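Local structure of Tox3 (6WES) at residues Asp39-Asn51 against Asp59-Ala71. The protein is a secreted necrotrophic effector of a fungal wheat pathogen, probably acting as a toxin recognised through the host susceptibility gene Snn3. Residues are numbered along the deposited sequence; the frame is centred on the assembly and turned at random.
Sequences DGPNQVLRVTWSN and DPLPIVTVPGNAA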
loop_
_atom_site.group_PDB
_atom_site.type_symbol
_atom_site.label_atom_id
_atom_site.label_comp_id
_atom_site.label_asym_id
_atom_site.label_seq_id
_atom_site.Cartn_x
_atom_site.Cartn_y
_atom_site.Cartn_z
ATOM N N ASP A 39 -23.545 -17.908 5.712
ATOM C CA ASP A 39 -23.710 -17.497 4.315
ATOM C C ASP A 39 -22.821 -18.214 3.299
ATOM O O ASP A 39 -22.927 -17.933 2.100
ATOM C CB ASP A 39 -23.530 -15.987 4.174
ATOM C CG ASP A 39 -24.711 -15.195 4.731
ATOM O OD1 ASP A 39 -25.644 -15.809 5.297
ATOM O OD2 ASP A 39 -24.690 -13.950 4.613
ATOM N N GLY A 40 -21.935 -19.088 3.722
ATOM C CA GLY A 40 -21.290 -19.974 2.773
ATOM C C GLY A 40 -20.077 -19.395 2.070
ATOM O O GLY A 40 -19.708 -18.226 2.226
ATOM N N PRO A 41 -19.443 -20.226 1.248
ATOM C CA PRO A 41 -18.122 -19.878 0.711
ATOM C C PRO A 41 -18.157 -18.823 -0.376
ATOM O O PRO A 41 -17.102 -18.251 -0.672
ATOM C CB PRO A 41 -17.624 -21.215 0.148
ATOM C CG PRO A 41 -18.881 -21.970 -0.182
ATOM C CD PRO A 41 -19.870 -21.590 0.867
ATOM N N ASN A 42 -19.308 -18.570 -0.996
ATOM C CA ASN A 42 -19.436 -17.626 -2.094
ATOM C C ASN A 42 -20.080 -16.318 -1.642
ATOM O O ASN A 42 -20.578 -15.543 -2.469
ATOM C CB ASN A 42 -20.188 -18.283 -3.261
ATOM C CG ASN A 42 -19.612 -19.668 -3.619
ATOM O OD1 ASN A 42 -18.430 -19.788 -3.917
ATOM N ND2 ASN A 42 -20.442 -20.707 -3.568
ATOM N N GLN A 43 -20.072 -16.049 -0.342
ATOM C CA GLN A 43 -20.670 -14.821 0.149
ATOM C C GLN A 43 -19.856 -13.597 -0.255
ATOM O O GLN A 43 -18.631 -13.639 -0.396
ATOM C CB GLN A 43 -20.805 -14.851 1.667
ATOM C CG GLN A 43 -19.493 -14.845 2.441
ATOM C CD GLN A 43 -19.735 -15.003 3.934
ATOM O OE1 GLN A 43 -19.733 -14.023 4.694
ATOM N NE2 GLN A 43 -19.963 -16.237 4.358
ATOM N N VAL A 44 -20.571 -12.493 -0.459
ATOM C CA VAL A 44 -19.915 -11.209 -0.654
ATOM C C VAL A 44 -19.170 -10.873 0.625
ATOM O O VAL A 44 -19.670 -11.126 1.727
ATOM C CB VAL A 44 -21.001 -10.157 -0.950
ATOM C CG1 VAL A 44 -20.456 -8.777 -0.883
ATOM C CG2 VAL A 44 -21.667 -10.402 -2.305
ATOM N N LEU A 45 -17.956 -10.326 0.502
ATOM C CA LEU A 45 -17.120 -10.002 1.654
ATOM C C LEU A 45 -16.900 -8.505 1.700
ATOM O O LEU A 45 -16.758 -7.869 0.657
ATOM C CB LEU A 45 -15.747 -10.692 1.574
ATOM C CG LEU A 45 -15.809 -12.216 1.575
ATOM C CD1 LEU A 45 -14.414 -12.758 1.263
ATOM C CD2 LEU A 45 -16.282 -12.708 2.934
ATOM N N ARG A 46 -16.874 -7.941 2.893
ATOM C CA ARG A 46 -16.636 -6.516 3.085
ATOM C C ARG A 46 -15.265 -6.368 3.738
ATOM O O ARG A 46 -15.120 -6.586 4.948
ATOM C CB ARG A 46 -17.744 -5.922 3.947
ATOM C CG ARG A 46 -19.067 -5.876 3.213
ATOM C CD ARG A 46 -20.191 -5.368 4.099
ATOM N NE ARG A 46 -21.487 -5.523 3.438
ATOM C CZ ARG A 46 -22.211 -6.640 3.470
ATOM N NH1 ARG A 46 -21.768 -7.704 4.135
ATOM N NH2 ARG A 46 -23.377 -6.695 2.838
ATOM N N VAL A 47 -14.270 -5.982 2.935
ATOM C CA VAL A 47 -12.887 -5.839 3.376
ATOM C C VAL A 47 -12.646 -4.392 3.788
ATOM O O VAL A 47 -13.028 -3.460 3.063
ATOM C CB VAL A 47 -11.923 -6.261 2.252
ATOM C CG1 VAL A 47 -10.487 -5.985 2.624
ATOM C CG2 VAL A 47 -12.106 -7.747 1.911
ATOM N N THR A 48 -12.008 -4.196 4.936
ATOM C CA THR A 48 -11.538 -2.869 5.339
ATOM C C THR A 48 -10.017 -2.894 5.379
ATOM O O THR A 48 -9.428 -3.603 6.205
ATOM C CB THR A 48 -12.091 -2.510 6.718
ATOM O OG1 THR A 48 -13.524 -2.405 6.637
ATOM C CG2 THR A 48 -11.524 -1.168 7.244
ATOM N N TRP A 49 -9.382 -2.108 4.518
ATOM C CA TRP A 49 -7.932 -1.913 4.581
ATOM C C TRP A 49 -7.638 -0.757 5.527
ATOM O O TRP A 49 -8.374 0.251 5.534
ATOM C CB TRP A 49 -7.381 -1.532 3.206
ATOM C CG TRP A 49 -7.522 -2.571 2.119
ATOM C CD1 TRP A 49 -8.511 -2.651 1.189
ATOM C CD2 TRP A 49 -6.601 -3.625 1.819
ATOM N NE1 TRP A 49 -8.267 -3.689 0.320
ATOM C CE2 TRP A 49 -7.100 -4.300 0.690
ATOM C CE3 TRP A 49 -5.396 -4.049 2.391
ATOM C CZ2 TRP A 49 -6.433 -5.378 0.111
ATOM C CZ3 TRP A 49 -4.726 -5.115 1.808
ATOM C CH2 TRP A 49 -5.255 -5.769 0.687
ATOM N N SER A 50 -6.547 -0.862 6.279
ATOM C CA SER A 50 -6.164 0.230 7.169
ATOM C C SER A 50 -4.648 0.356 7.241
ATOM O O SER A 50 -3.902 -0.573 6.922
ATOM C CB SER A 50 -6.756 0.061 8.568
ATOM O OG SER A 50 -6.279 -1.135 9.153
ATOM N N ASN A 51 -4.203 1.537 7.661
ATOM C CA ASN A 51 -2.779 1.811 7.806
ATOM C C ASN A 51 -2.199 1.024 8.974
ATOM O O ASN A 51 -2.773 1.002 10.073
ATOM C CB ASN A 51 -2.596 3.302 8.113
ATOM C CG ASN A 51 -1.134 3.671 8.349
ATOM O OD1 ASN A 51 -0.244 3.184 7.660
ATOM N ND2 ASN A 51 -0.891 4.533 9.320
ATOM N N ASP A 59 -6.230 4.279 -2.279
ATOM C CA ASP A 59 -6.880 4.667 -3.517
ATOM C C ASP A 59 -7.331 3.399 -4.229
ATOM O O ASP A 59 -6.519 2.473 -4.425
ATOM C CB ASP A 59 -5.904 5.411 -4.412
ATOM C CG ASP A 59 -6.439 5.610 -5.830
ATOM O OD1 ASP A 59 -5.737 5.253 -6.775
ATOM O OD2 ASP A 59 -7.543 6.161 -6.024
ATOM N N PRO A 60 -8.617 3.294 -4.615
ATOM C CA PRO A 60 -9.697 4.205 -4.213
ATOM C C PRO A 60 -10.136 3.879 -2.774
ATOM O O PRO A 60 -9.315 3.492 -1.987
ATOM C CB PRO A 60 -10.806 3.897 -5.218
ATOM C CG PRO A 60 -10.548 2.561 -5.698
ATOM C CD PRO A 60 -9.075 2.252 -5.546
ATOM N N LEU A 61 -11.398 4.047 -2.433
ATOM C CA LEU A 61 -11.805 3.920 -1.041
ATOM C C LEU A 61 -11.399 2.560 -0.448
ATOM O O LEU A 61 -11.637 1.524 -1.090
ATOM C CB LEU A 61 -13.317 4.080 -1.002
ATOM C CG LEU A 61 -13.933 4.317 0.346
ATOM C CD1 LEU A 61 -13.618 5.709 0.797
ATOM C CD2 LEU A 61 -15.439 4.091 0.215
ATOM N N PRO A 62 -10.797 2.522 0.755
ATOM C CA PRO A 62 -10.307 1.261 1.356
ATOM C C PRO A 62 -11.383 0.375 1.953
ATOM O O PRO A 62 -11.039 -0.660 2.552
ATOM C CB PRO A 62 -9.414 1.766 2.484
ATOM C CG PRO A 62 -10.079 3.076 2.921
ATOM C CD PRO A 62 -10.480 3.688 1.605
ATOM N N ILE A 63 -12.650 0.728 1.804
ATOM C CA ILE A 63 -13.758 -0.098 2.261
ATOM C C ILE A 63 -14.343 -0.711 1.010
ATOM O O ILE A 63 -14.979 -0.025 0.198
ATOM C CB ILE A 63 -14.799 0.746 3.005
ATOM C CG1 ILE A 63 -14.116 1.676 4.048
ATOM C CG2 ILE A 63 -15.895 -0.162 3.576
ATOM C CD1 ILE A 63 -13.174 0.961 5.012
ATOM N N VAL A 64 -14.078 -1.994 0.811
ATOM C CA VAL A 64 -14.286 -2.635 -0.483
ATOM C C VAL A 64 -15.203 -3.835 -0.311
ATOM O O VAL A 64 -15.079 -4.589 0.656
ATOM C CB VAL A 64 -12.935 -3.057 -1.096
ATOM C CG1 VAL A 64 -13.138 -3.864 -2.396
ATOM C CG2 VAL A 64 -12.066 -1.823 -1.294
ATOM N N THR A 65 -16.119 -4.018 -1.245
ATOM C CA THR A 65 -16.963 -5.201 -1.314
ATOM C C THR A 65 -16.369 -6.156 -2.343
ATOM O O THR A 65 -16.067 -5.756 -3.476
ATOM C CB THR A 65 -18.353 -4.750 -1.740
ATOM O OG1 THR A 65 -18.865 -3.854 -0.747
ATOM C CG2 THR A 65 -19.250 -5.919 -1.879
ATOM N N VAL A 66 -16.135 -7.394 -1.938
ATOM C CA VAL A 66 -15.588 -8.424 -2.813
ATOM C C VAL A 66 -16.752 -9.268 -3.318
ATOM O O VAL A 66 -17.441 -9.918 -2.497
ATOM C CB VAL A 66 -14.571 -9.296 -2.065
ATOM C CG1 VAL A 66 -14.001 -10.340 -2.974
ATOM C CG2 VAL A 66 -13.439 -8.432 -1.470
ATOM N N PRO A 67 -17.028 -9.282 -4.618
ATOM C CA PRO A 67 -18.153 -10.063 -5.124
ATOM C C PRO A 67 -18.001 -11.538 -4.791
ATOM O O PRO A 67 -16.896 -12.071 -4.621
ATOM C CB PRO A 67 -18.113 -9.831 -6.642
ATOM C CG PRO A 67 -17.395 -8.549 -6.792
ATOM C CD PRO A 67 -16.390 -8.469 -5.673
ATOM N N GLY A 68 -19.144 -12.218 -4.775
ATOM C CA GLY A 68 -19.182 -13.618 -4.385
ATOM C C GLY A 68 -18.379 -14.515 -5.290
ATOM O O GLY A 68 -17.870 -15.550 -4.841
ATOM N N ASN A 69 -18.235 -14.137 -6.557
ATOM C CA ASN A 69 -17.480 -14.921 -7.527
ATOM C C ASN A 69 -16.035 -14.461 -7.672
ATOM O O ASN A 69 -15.315 -15.003 -8.519
ATOM C CB ASN A 69 -18.168 -14.848 -8.895
ATOM C CG ASN A 69 -17.925 -13.523 -9.605
ATOM O OD1 ASN A 69 -17.847 -12.466 -8.972
ATOM N ND2 ASN A 69 -17.807 -13.574 -10.932
ATOM N N ALA A 70 -15.595 -13.478 -6.895
ATOM C CA ALA A 70 -14.249 -12.937 -7.019
ATOM C C ALA A 70 -13.303 -13.692 -6.097
ATOM O O ALA A 70 -13.683 -14.166 -5.024
ATOM C CB ALA A 70 -14.252 -11.442 -6.674
ATOM N N ALA A 71 -12.060 -13.833 -6.534
ATOM C CA ALA A 71 -11.038 -14.541 -5.781
ATOM C C ALA A 71 -9.956 -13.616 -5.251
ATOM O O ALA A 71 -8.955 -14.093 -4.718
ATOM C CB ALA A 71 -10.433 -15.654 -6.640
HETATM O O HOH W 1 -17.381 -18.118 -5.863
#
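Leu45, Val47 and Trp49 face Val66, Val64 and Pro62 across an antiparallel strand pair, a worked example of how a short strand finishes the edge of a sheet. Main-chain hydrogen bonds set the register. Leu45 and Val66 exchange two, the shorter from Val66 N to Leu45 O at 2.7 Å; Val47 and Val64 exchange another two, Val47 N giving the more bent one (150°) to Val64 O. Trp49 N then reaches Pro62 O at 3.0 Å, prolonging the ladder by one bond beyond strand 63-66. CA-H...O contacts accompany these bonds, for instance from Thr65 CA to Leu45 O.

Apolar contacts differ on the two faces. On the Leu45-Val47 face, Val47 CG2 crosses to Val66 CG2 at 3.7 Å, and Val47 CG1 lies over one face of the Trp49 ring, offset toward its rim. Pro62 O lies near the plane of that ring, at its edge, 3.5 Å from CD1. Trp49 continues onto Phe102 and Leu104 of strand 92-105, while Leu45 and Val66 both touch Arg108. On the Arg46-Thr48 face, the Ile63 and Thr48 side chains run alongside each other; with chi1 -47° and chi2 -52°, Ile63 bends CD1 back to 3.5 Å from Thr48 CG2. Closer still, and tight for two carbons, Val44 CG1 meets Thr65 CG2 at 3.3 Å.

Polar bridging finishes the end beyond Leu45 and Val66: one water donates to both Asn42 OD1 and Gly68 O. Gly68 CA packs 3.1 Å from Asn42 O.

The chemistry thus divides the labour: backbone bonds hold strand 63-66, outermost in the strand order of this chain, against 45-53, while Leu45, Val47, Val66 and Trp49 are buried on one side, consistent with the interior of a beta barrel.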